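Local atomic coordinates of STAS/SEC14 domain-containing protein (Shewanella loihica PV-4, PDB entry 2Q3L), a protein that is of unknown function but adopts a SpoIIAA-like fold of the STAS clan and may associate with membranes or bind a small ligand. Residues I13-Y21 with K118-C126; T31-L42 with H69-L77. All blocks are in the same frame, centred on the assembly; numbering follows the deposited sequence. Where two conformers were deposited one is given.

Interaction 1 of 2, residues I13-Y21 with K118-C126; sequences IERSQDDFY and KRDALDWLC
The beta hairpin formed by strands 7-16 and 19-30 of the SpoIIAA-like fold turns through a type II' turn from Ser-16 to Asp-19, and the C-terminal helix 118-125 packs against one face of it. Strand 19-21 and the helix run at 112° to each other, their axes 10.6 Å apart, and Tyr-21 meets four residues of 118-126: Lys-118, Leu-122, Leu-125 and Cys-126. Its ring takes Leu-122 over one face: CD2 lies 3.7 Å from the ring centroid and 19° off the normal, which identifies a CH-pi contact, displaced toward the CZ side. Leu-125 CD2 reaches Tyr-21 CB, and the sulfur of Cys-126 approaches the ring obliquely, SG standing 5.2 Å from the centroid. With CG between the backbone N and the carbonyl carbon (chi1 62°), the ring lies across the leucine rather than alongside it. At the phenol end Lys-118, its chain bent at the last torsion, brings NZ to 3.0 Å from Glu-14 OE1 in a salt bridge, on the syn side of the carboxylate in the conformer given. Tyr-21 OH lies only 2.5 Å from Glu-14 OE1, very short for a hydrogen bond, and the pair is doubtful because Glu-14 has two conformers. Nearer the turn, Asp-19 OD2 lies 3.6 Å from Cys-126 CB. A leucine in place of Tyr-21 is likely to leave Leu-122 CD2 with no ring face to lie on. In this conformer the lysine ammonium would probably stabilise the negative charge of Glu-14 at the border of an apolar contact.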
loop_
_atom_site.group_PDB
_atom_site.type_symbol
_atom_site.label_atom_id
_atom_site.label_comp_id
_atom_site.label_asym_id
_atom_site.label_seq_id
_atom_site.Cartn_x
_atom_site.Cartn_y
_atom_site.Cartn_z
ATOM N N ILE A 13 24.190 5.779 -2.980
ATOM C CA ILE A 13 25.478 5.433 -2.445
ATOM C C ILE A 13 26.113 6.765 -2.099
ATOM O O ILE A 13 26.188 7.636 -2.951
ATOM C CB ILE A 13 26.272 4.526 -3.367
ATOM C CG1 ILE A 13 25.524 3.176 -3.417
ATOM C CG2 ILE A 13 27.701 4.363 -2.812
ATOM C CD1 ILE A 13 26.021 2.222 -4.489
ATOM N N GLU A 14 26.448 6.936 -0.810
ATOM C CA GLU A 14 27.013 8.171 -0.269
ATOM C C GLU A 14 28.462 7.953 0.194
ATOM O O GLU A 14 28.954 6.828 0.291
ATOM C CB GLU A 14 26.138 8.743 0.892
ATOM C CG GLU A 14 24.744 9.312 0.469
ATOM C CD GLU A 14 24.012 10.216 1.520
ATOM O OE1 GLU A 14 24.118 10.048 2.761
ATOM O OE2 GLU A 14 23.273 11.110 1.073
ATOM N N ARG A 15 29.132 9.056 0.475
ATOM C CA ARG A 15 30.509 9.052 0.940
ATOM C C ARG A 15 30.648 9.770 2.269
ATOM O O ARG A 15 29.986 10.758 2.480
ATOM C CB ARG A 15 31.319 9.793 -0.096
ATOM C CG ARG A 15 32.723 10.057 0.223
ATOM C CD ARG A 15 33.305 10.714 -0.987
ATOM N NE ARG A 15 34.655 11.177 -0.740
ATOM C CZ ARG A 15 35.493 11.566 -1.702
ATOM N NH1 ARG A 15 35.130 11.538 -2.985
ATOM N NH2 ARG A 15 36.712 11.969 -1.382
ATOM N N SER A 16 31.505 9.233 3.138
ATOM C CA SER A 16 31.935 9.874 4.374
ATOM C C SER A 16 33.459 9.741 4.432
ATOM O O SER A 16 34.001 8.691 4.798
ATOM C CB SER A 16 31.308 9.243 5.616
ATOM O OG SER A 16 31.805 9.938 6.755
ATOM N N GLN A 17 34.161 10.809 4.074
ATOM C CA GLN A 17 35.633 10.785 4.078
ATOM C C GLN A 17 36.108 9.822 2.999
ATOM O O GLN A 17 35.757 10.028 1.852
ATOM C CB GLN A 17 36.185 10.485 5.481
ATOM C CG GLN A 17 35.807 11.583 6.489
ATOM C CD GLN A 17 36.290 11.324 7.907
ATOM O OE1 GLN A 17 37.309 11.886 8.332
ATOM N NE2 GLN A 17 35.563 10.479 8.649
ATOM N N ASP A 18 36.842 8.768 3.346
ATOM C CA ASP A 18 37.322 7.784 2.361
ATOM C C ASP A 18 36.478 6.501 2.269
ATOM O O ASP A 18 36.939 5.499 1.718
ATOM C CB ASP A 18 38.772 7.398 2.669
ATOM C CG ASP A 18 39.745 8.532 2.436
ATOM O OD1 ASP A 18 39.407 9.488 1.700
ATOM O OD2 ASP A 18 40.873 8.455 2.984
ATOM N N ASP A 19 35.252 6.535 2.782
ATOM C CA ASP A 19 34.385 5.372 2.780
ATOM C C ASP A 19 33.075 5.654 2.054
ATOM O O ASP A 19 32.505 6.737 2.150
ATOM C CB ASP A 19 34.081 4.960 4.219
ATOM C CG ASP A 19 35.334 4.741 5.032
ATOM O OD1 ASP A 19 36.035 3.763 4.729
ATOM O OD2 ASP A 19 35.620 5.560 5.963
ATOM N N PHE A 20 32.626 4.673 1.295
ATOM C CA PHE A 20 31.331 4.732 0.655
ATOM C C PHE A 20 30.350 3.933 1.534
ATOM O O PHE A 20 30.754 3.028 2.242
ATOM C CB PHE A 20 31.355 4.182 -0.763
ATOM C CG PHE A 20 32.040 5.071 -1.753
ATOM C CD1 PHE A 20 31.435 6.263 -2.176
ATOM C CD2 PHE A 20 33.269 4.700 -2.317
ATOM C CE1 PHE A 20 32.053 7.099 -3.112
ATOM C CE2 PHE A 20 33.900 5.535 -3.270
ATOM C CZ PHE A 20 33.308 6.741 -3.645
ATOM N N TYR A 21 29.079 4.313 1.543
ATOM C CA TYR A 21 28.086 3.567 2.292
ATOM C C TYR A 21 26.788 3.639 1.508
ATOM O O TYR A 21 26.577 4.552 0.703
ATOM C CB TYR A 21 27.906 4.082 3.743
ATOM C CG TYR A 21 27.420 5.504 3.871
ATOM C CD1 TYR A 21 28.321 6.578 3.858
ATOM C CD2 TYR A 21 26.077 5.790 4.008
ATOM C CE1 TYR A 21 27.872 7.904 3.974
ATOM C CE2 TYR A 21 25.615 7.099 4.121
ATOM C CZ TYR A 21 26.508 8.148 4.102
ATOM O OH TYR A 21 26.031 9.442 4.206
ATOM N N LYS A 118 23.203 11.963 12.578
ATOM C CA LYS A 118 23.843 11.422 11.385
ATOM C C LYS A 118 25.369 11.393 11.521
ATOM O O LYS A 118 25.985 10.370 11.222
ATOM C CB LYS A 118 23.404 12.211 10.141
ATOM C CG LYS A 118 23.749 11.601 8.741
ATOM C CD LYS A 118 22.959 12.353 7.619
ATOM C CE LYS A 118 22.720 11.535 6.337
ATOM N NZ LYS A 118 23.889 11.524 5.408
ATOM N N ARG A 119 25.984 12.474 12.007
ATOM C CA ARG A 119 27.451 12.506 12.173
ATOM C C ARG A 119 27.954 11.428 13.170
ATOM O O ARG A 119 28.979 10.787 12.953
ATOM C CB ARG A 119 27.923 13.923 12.550
ATOM N N ASP A 120 27.245 11.240 14.276
ATOM C CA ASP A 120 27.553 10.115 15.159
ATOM C C ASP A 120 27.392 8.766 14.456
ATOM O O ASP A 120 28.209 7.875 14.640
ATOM C CB ASP A 120 26.620 10.091 16.353
ATOM C CG ASP A 120 27.029 11.037 17.452
ATOM O OD1 ASP A 120 28.231 11.300 17.644
ATOM O OD2 ASP A 120 26.121 11.477 18.178
ATOM N N ALA A 121 26.304 8.606 13.694
ATOM C CA ALA A 121 26.028 7.354 13.016
ATOM C C ALA A 121 27.133 7.064 12.014
ATOM O O ALA A 121 27.692 5.958 11.979
ATOM C CB ALA A 121 24.701 7.422 12.319
ATOM N N LEU A 122 27.479 8.062 11.214
ATOM C CA LEU A 122 28.541 7.871 10.216
ATOM C C LEU A 122 29.892 7.625 10.806
ATOM O O LEU A 122 30.691 6.970 10.174
ATOM C CB LEU A 122 28.631 9.043 9.229
ATOM C CG LEU A 122 27.404 9.115 8.330
ATOM C CD1 LEU A 122 27.521 10.281 7.374
ATOM C CD2 LEU A 122 27.227 7.816 7.569
ATOM N N ASP A 123 30.171 8.170 11.987
ATOM C CA ASP A 123 31.426 7.931 12.642
ATOM C C ASP A 123 31.541 6.447 13.027
ATOM O O ASP A 123 32.598 5.835 12.860
ATOM C CB ASP A 123 31.525 8.818 13.900
ATOM C CG ASP A 123 32.812 8.598 14.672
ATOM O OD1 ASP A 123 33.797 8.108 14.078
ATOM O OD2 ASP A 123 32.842 8.896 15.881
ATOM N N TRP A 124 30.453 5.883 13.548
ATOM C CA TRP A 124 30.404 4.472 13.958
ATOM C C TRP A 124 30.316 3.548 12.738
ATOM O O TRP A 124 30.945 2.478 12.692
ATOM C CB TRP A 124 29.211 4.232 14.895
ATOM C CG TRP A 124 28.932 2.800 15.189
ATOM C CD1 TRP A 124 29.456 2.052 16.197
ATOM C CD2 TRP A 124 28.024 1.935 14.477
ATOM N NE1 TRP A 124 28.955 0.771 16.149
ATOM C CE2 TRP A 124 28.076 0.675 15.096
ATOM C CE3 TRP A 124 27.173 2.110 13.380
ATOM C CZ2 TRP A 124 27.307 -0.412 14.643
ATOM C CZ3 TRP A 124 26.413 1.059 12.958
ATOM C CH2 TRP A 124 26.479 -0.192 13.585
ATOM N N LEU A 125 29.552 3.974 11.750
ATOM C CA LEU A 125 29.287 3.144 10.589
ATOM C C LEU A 125 30.505 2.842 9.774
ATOM O O LEU A 125 30.706 1.710 9.381
ATOM C CB LEU A 125 28.265 3.795 9.670
ATOM C CG LEU A 125 27.704 2.932 8.510
ATOM C CD1 LEU A 125 26.981 1.707 9.040
ATOM C CD2 LEU A 125 26.740 3.737 7.629
ATOM N N CYS A 126 31.280 3.871 9.464
ATOM C CA CYS A 126 32.460 3.723 8.617
ATOM C C CYS A 126 33.682 3.714 9.501
ATOM O O CYS A 126 33.954 4.644 10.315
ATOM C CB CYS A 126 32.550 4.868 7.615
ATOM S SG CYS A 126 30.997 5.193 6.743
ATOM O OXT CYS A 126 34.386 2.718 9.387
#

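Interaction 2 of 2, residues T31-L42 with H69-L77; sequences THEDYEQMTPLL and HAAWDDLKL. With MPD ((4S)-2-methyl-2,4-pentanediol), chain F.
Tyr-35 of helix 32-45 is the knob in a hole formed by Ala-70, Asp-73, Asp-74 and Leu-77 of helix 68-81; the two segments run 31° from parallel. Its CB starts 3.6 Å from Asp-73 CB. Along the ring, CD1 and CE1 meet the methyl of Ala-70, while CD2 lies 3.8 Å from Leu-77 CD1, which comes in at the edge. Ala-70 O and Asp-74 N lie over one face, toward its rim. At the tip, OH donates to O2 of the bound 2-methyl-2,4-pentanediol (2.8 Å), and O2 in turn donates to Asp-74 OD1. In return, Leu-77 is a knob among Tyr-35, Met-38, Thr-39 and Leu-42. One turn before Tyr-35, the His-32 and His-69 rings form an offset stack, centroids 3.7 Å apart and planes at 4°. His-32 ND1 donates to the syn lone pair of Asp-73 OD2 at 2.5 Å, with an N-H...acceptor angle of 159°. Stacking and bond together fix the rotation of the His-32 ring, and a carboxylate this close would probably favour a protonated imidazole, though the bond is unusually short.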
loop_
_atom_site.group_PDB
_atom_site.type_symbol
_atom_site.label_atom_id
_atom_site.label_comp_id
_atom_site.label_asym_id
_atom_site.label_seq_id
_atom_site.Cartn_x
_atom_site.Cartn_y
_atom_site.Cartn_z
ATOM N N THR A 31 4.771 0.990 0.489
ATOM C CA THR A 31 3.966 0.052 -0.242
ATOM C C THR A 31 4.883 -0.930 -0.950
ATOM O O THR A 31 6.097 -0.741 -1.011
ATOM C CB THR A 31 3.137 0.744 -1.322
ATOM O OG1 THR A 31 4.034 1.377 -2.222
ATOM C CG2 THR A 31 2.175 1.810 -0.722
ATOM N N HIS A 32 4.280 -2.002 -1.433
ATOM C CA HIS A 32 4.967 -2.987 -2.212
ATOM C C HIS A 32 5.596 -2.389 -3.504
ATOM O O HIS A 32 6.700 -2.765 -3.925
ATOM C CB HIS A 32 3.959 -4.075 -2.547
ATOM C CG HIS A 32 4.430 -5.023 -3.595
ATOM N ND1 HIS A 32 5.483 -5.897 -3.389
ATOM C CD2 HIS A 32 3.977 -5.261 -4.850
ATOM C CE1 HIS A 32 5.660 -6.623 -4.477
ATOM N NE2 HIS A 32 4.752 -6.278 -5.369
ATOM N N GLU A 33 4.894 -1.438 -4.103
ATOM C CA GLU A 33 5.361 -0.734 -5.279
ATOM C C GLU A 33 6.643 0.025 -4.934
ATOM O O GLU A 33 7.523 0.087 -5.758
ATOM C CB GLU A 33 4.300 0.201 -5.836
ATOM C CG GLU A 33 3.051 -0.526 -6.414
ATOM C CD GLU A 33 2.173 -1.345 -5.379
ATOM O OE1 GLU A 33 2.062 -0.953 -4.177
ATOM O OE2 GLU A 33 1.566 -2.382 -5.791
ATOM N N ASP A 34 6.767 0.536 -3.711
ATOM C CA ASP A 34 8.001 1.223 -3.278
ATOM C C ASP A 34 9.163 0.247 -3.212
ATOM O O ASP A 34 10.261 0.616 -3.632
ATOM C CB ASP A 34 7.830 1.956 -1.925
ATOM C CG ASP A 34 6.778 3.058 -1.978
ATOM O OD1 ASP A 34 6.454 3.525 -3.094
ATOM O OD2 ASP A 34 6.254 3.420 -0.910
ATOM N N TYR A 35 8.940 -0.960 -2.649
ATOM C CA TYR A 35 9.977 -1.996 -2.600
ATOM C C TYR A 35 10.339 -2.471 -3.998
ATOM O O TYR A 35 11.494 -2.761 -4.275
ATOM C CB TYR A 35 9.595 -3.160 -1.664
ATOM C CG TYR A 35 9.881 -2.808 -0.232
ATOM C CD1 TYR A 35 8.960 -2.073 0.530
ATOM C CD2 TYR A 35 11.113 -3.097 0.330
ATOM C CE1 TYR A 35 9.262 -1.657 1.875
ATOM C CE2 TYR A 35 11.417 -2.718 1.667
ATOM C CZ TYR A 35 10.479 -1.994 2.419
ATOM O OH TYR A 35 10.774 -1.629 3.702
ATOM N N GLU A 36 9.352 -2.584 -4.867
ATOM C CA GLU A 36 9.613 -2.899 -6.241
ATOM C C GLU A 36 10.477 -1.873 -6.960
ATOM O O GLU A 36 11.317 -2.266 -7.718
ATOM C CB GLU A 36 8.301 -3.045 -7.030
ATOM C CG GLU A 36 7.642 -4.343 -6.835
ATOM C CD GLU A 36 6.486 -4.513 -7.795
ATOM O OE1 GLU A 36 5.757 -3.516 -8.021
ATOM O OE2 GLU A 36 6.313 -5.648 -8.314
ATOM N N GLN A 37 10.223 -0.577 -6.773
ATOM C CA GLN A 37 11.033 0.469 -7.394
ATOM C C GLN A 37 12.485 0.461 -6.913
ATOM O O GLN A 37 13.416 0.753 -7.655
ATOM C CB GLN A 37 10.506 1.861 -7.070
ATOM C CG GLN A 37 9.236 2.299 -7.770
ATOM C CD GLN A 37 8.753 3.692 -7.268
ATOM O OE1 GLN A 37 9.560 4.588 -6.932
ATOM N NE2 GLN A 37 7.428 3.855 -7.201
HETATM N N MSE A 38 12.668 0.122 -5.661
HETATM C CA MSE A 38 13.991 0.169 -5.024
HETATM C C MSE A 38 14.858 -1.085 -5.226
HETATM O O MSE A 38 16.090 -1.041 -5.057
HETATM C CB MSE A 38 13.738 0.449 -3.514
HETATM C CG MSE A 38 14.977 0.545 -2.621
HETATM SE SE MSE A 38 15.441 -1.227 -1.920
HETATM C CE MSE A 38 14.466 -1.278 -0.244
ATOM N N THR A 39 14.206 -2.213 -5.509
ATOM C CA THR A 39 14.887 -3.500 -5.507
ATOM C C THR A 39 16.000 -3.654 -6.560
ATOM O O THR A 39 17.061 -4.158 -6.213
ATOM C CB THR A 39 13.890 -4.670 -5.493
ATOM O OG1 THR A 39 13.132 -4.608 -4.265
ATOM C CG2 THR A 39 14.606 -6.011 -5.570
ATOM N N PRO A 40 15.754 -3.243 -7.829
ATOM C CA PRO A 40 16.803 -3.300 -8.849
ATOM C C PRO A 40 18.046 -2.479 -8.494
ATOM O O PRO A 40 19.148 -2.938 -8.752
ATOM C CB PRO A 40 16.121 -2.738 -10.082
ATOM C CG PRO A 40 14.655 -2.911 -9.831
ATOM C CD PRO A 40 14.470 -2.773 -8.379
ATOM N N LEU A 41 17.881 -1.309 -7.882
ATOM C CA LEU A 41 19.038 -0.514 -7.431
ATOM C C LEU A 41 19.796 -1.222 -6.325
ATOM O O LEU A 41 21.023 -1.218 -6.282
ATOM C CB LEU A 41 18.582 0.859 -6.949
ATOM C CG LEU A 41 18.175 1.647 -8.207
ATOM C CD1 LEU A 41 16.942 2.508 -7.970
ATOM C CD2 LEU A 41 19.345 2.420 -8.784
ATOM N N LEU A 42 19.051 -1.822 -5.410
ATOM C CA LEU A 42 19.690 -2.584 -4.355
ATOM C C LEU A 42 20.453 -3.739 -4.972
ATOM O O LEU A 42 21.612 -3.948 -4.630
ATOM C CB LEU A 42 18.682 -3.098 -3.365
ATOM C CG LEU A 42 19.158 -3.974 -2.229
ATOM C CD1 LEU A 42 20.139 -3.192 -1.344
ATOM C CD2 LEU A 42 17.952 -4.405 -1.456
ATOM N N HIS A 69 2.012 -6.083 2.715
ATOM C CA HIS A 69 2.804 -6.624 1.615
ATOM C C HIS A 69 4.246 -6.085 1.695
ATOM O O HIS A 69 5.184 -6.845 1.510
ATOM C CB HIS A 69 2.156 -6.272 0.279
ATOM C CG HIS A 69 2.624 -7.086 -0.888
ATOM N ND1 HIS A 69 1.946 -7.088 -2.096
ATOM C CD2 HIS A 69 3.649 -7.967 -1.027
ATOM C CE1 HIS A 69 2.547 -7.924 -2.927
ATOM N NE2 HIS A 69 3.566 -8.483 -2.297
ATOM N N ALA A 70 4.417 -4.784 1.972
ATOM C CA ALA A 70 5.725 -4.176 2.107
ATOM C C ALA A 70 6.559 -4.825 3.217
ATOM O O ALA A 70 7.753 -5.059 3.023
ATOM C CB ALA A 70 5.625 -2.710 2.332
ATOM N N ALA A 71 5.937 -5.137 4.356
ATOM C CA ALA A 71 6.642 -5.821 5.431
ATOM C C ALA A 71 7.193 -7.176 4.963
ATOM O O ALA A 71 8.267 -7.595 5.368
ATOM C CB ALA A 71 5.733 -6.007 6.620
ATOM N N TRP A 72 6.441 -7.881 4.139
ATOM C CA TRP A 72 6.922 -9.123 3.574
ATOM C C TRP A 72 8.072 -8.930 2.594
ATOM O O TRP A 72 8.990 -9.733 2.611
ATOM C CB TRP A 72 5.780 -9.904 2.939
ATOM C CG TRP A 72 4.804 -10.388 3.947
ATOM C CD1 TRP A 72 5.067 -10.725 5.273
ATOM C CD2 TRP A 72 3.440 -10.700 3.730
ATOM N NE1 TRP A 72 3.940 -11.168 5.880
ATOM C CE2 TRP A 72 2.921 -11.177 4.965
ATOM C CE3 TRP A 72 2.606 -10.666 2.613
ATOM C CZ2 TRP A 72 1.611 -11.585 5.111
ATOM C CZ3 TRP A 72 1.289 -11.075 2.764
ATOM C CH2 TRP A 72 0.806 -11.521 4.002
ATOM N N ASP A 73 7.991 -7.889 1.740
ATOM C CA ASP A 73 9.067 -7.525 0.803
ATOM C C ASP A 73 10.340 -7.234 1.593
ATOM O O ASP A 73 11.437 -7.629 1.205
ATOM C CB ASP A 73 8.735 -6.227 -0.007
ATOM C CG ASP A 73 7.647 -6.425 -1.038
ATOM O OD1 ASP A 73 7.606 -7.499 -1.633
ATOM O OD2 ASP A 73 6.846 -5.503 -1.282
ATOM N N ASP A 74 10.189 -6.454 2.660
ATOM C CA ASP A 74 11.312 -6.129 3.518
ATOM C C ASP A 74 11.991 -7.370 4.106
ATOM O O ASP A 74 13.200 -7.495 4.099
ATOM C CB ASP A 74 10.821 -5.255 4.631
ATOM C CG ASP A 74 11.957 -4.645 5.428
ATOM O OD1 ASP A 74 12.825 -4.038 4.790
ATOM O OD2 ASP A 74 11.966 -4.745 6.677
ATOM N N LEU A 75 11.211 -8.295 4.634
ATOM C CA LEU A 75 11.776 -9.517 5.199
ATOM C C LEU A 75 12.471 -10.355 4.132
ATOM O O LEU A 75 13.526 -10.941 4.384
ATOM C CB LEU A 75 10.708 -10.324 5.923
ATOM C CG LEU A 75 11.088 -11.662 6.548
ATOM C CD1 LEU A 75 12.262 -11.474 7.517
ATOM C CD2 LEU A 75 9.862 -12.207 7.238
ATOM N N LYS A 76 11.864 -10.412 2.953
ATOM C CA LYS A 76 12.435 -11.126 1.784
ATOM C C LYS A 76 13.787 -10.540 1.389
ATOM O O LYS A 76 14.729 -11.276 1.121
ATOM C CB LYS A 76 11.468 -11.055 0.638
ATOM C CG LYS A 76 12.038 -11.455 -0.688
ATOM C CD LYS A 76 10.949 -11.494 -1.755
ATOM C CE LYS A 76 11.489 -12.212 -3.050
ATOM N NZ LYS A 76 10.502 -12.847 -4.033
ATOM N N LEU A 77 13.891 -9.208 1.367
ATOM C CA LEU A 77 15.159 -8.563 1.099
ATOM C C LEU A 77 16.155 -8.876 2.217
ATOM O O LEU A 77 17.297 -9.163 1.923
ATOM C CB LEU A 77 15.011 -7.042 0.867
ATOM C CG LEU A 77 14.261 -6.697 -0.422
ATOM C CD1 LEU A 77 14.129 -5.217 -0.597
ATOM C CD2 LEU A 77 14.906 -7.313 -1.638
HETATM C C1 MPD F . 13.731 0.832 3.692
HETATM C C2 MPD F . 14.239 -0.419 4.367
HETATM O O2 MPD F . 13.527 -1.503 3.780
HETATM C CM MPD F . 15.709 -0.669 4.064
HETATM C C3 MPD F . 14.071 -0.397 5.888
HETATM C C4 MPD F . 12.667 -0.350 6.471
HETATM O O4 MPD F . 12.603 -1.345 7.459
HETATM C C5 MPD F . 12.329 0.938 7.184
#

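Interactions 1 and 2 occupy opposite sides of the chain's centre, their own centres 24 Å apart and their nearest atoms about 6 Å apart without touching. Strand 19-30 ties them: it carries Tyr-21 near its start, leads directly into helix 32-45, and is also touched by Tyr-35 and Leu-42. Strand 54-66 is a second shared element, since Tyr-21 rests on Val-55 and Leu-57, and Tyr-35 and Asp-74 on Leu-66. The diol, probably from the crystallisation liquor, binds at interaction 2 and may mark a pocket. The sodium ion, held by Asn-105, Thr-108 and Gly-110, is about 12 Å from the Leu-125 side chain and about 13 Å from that of Asp-74.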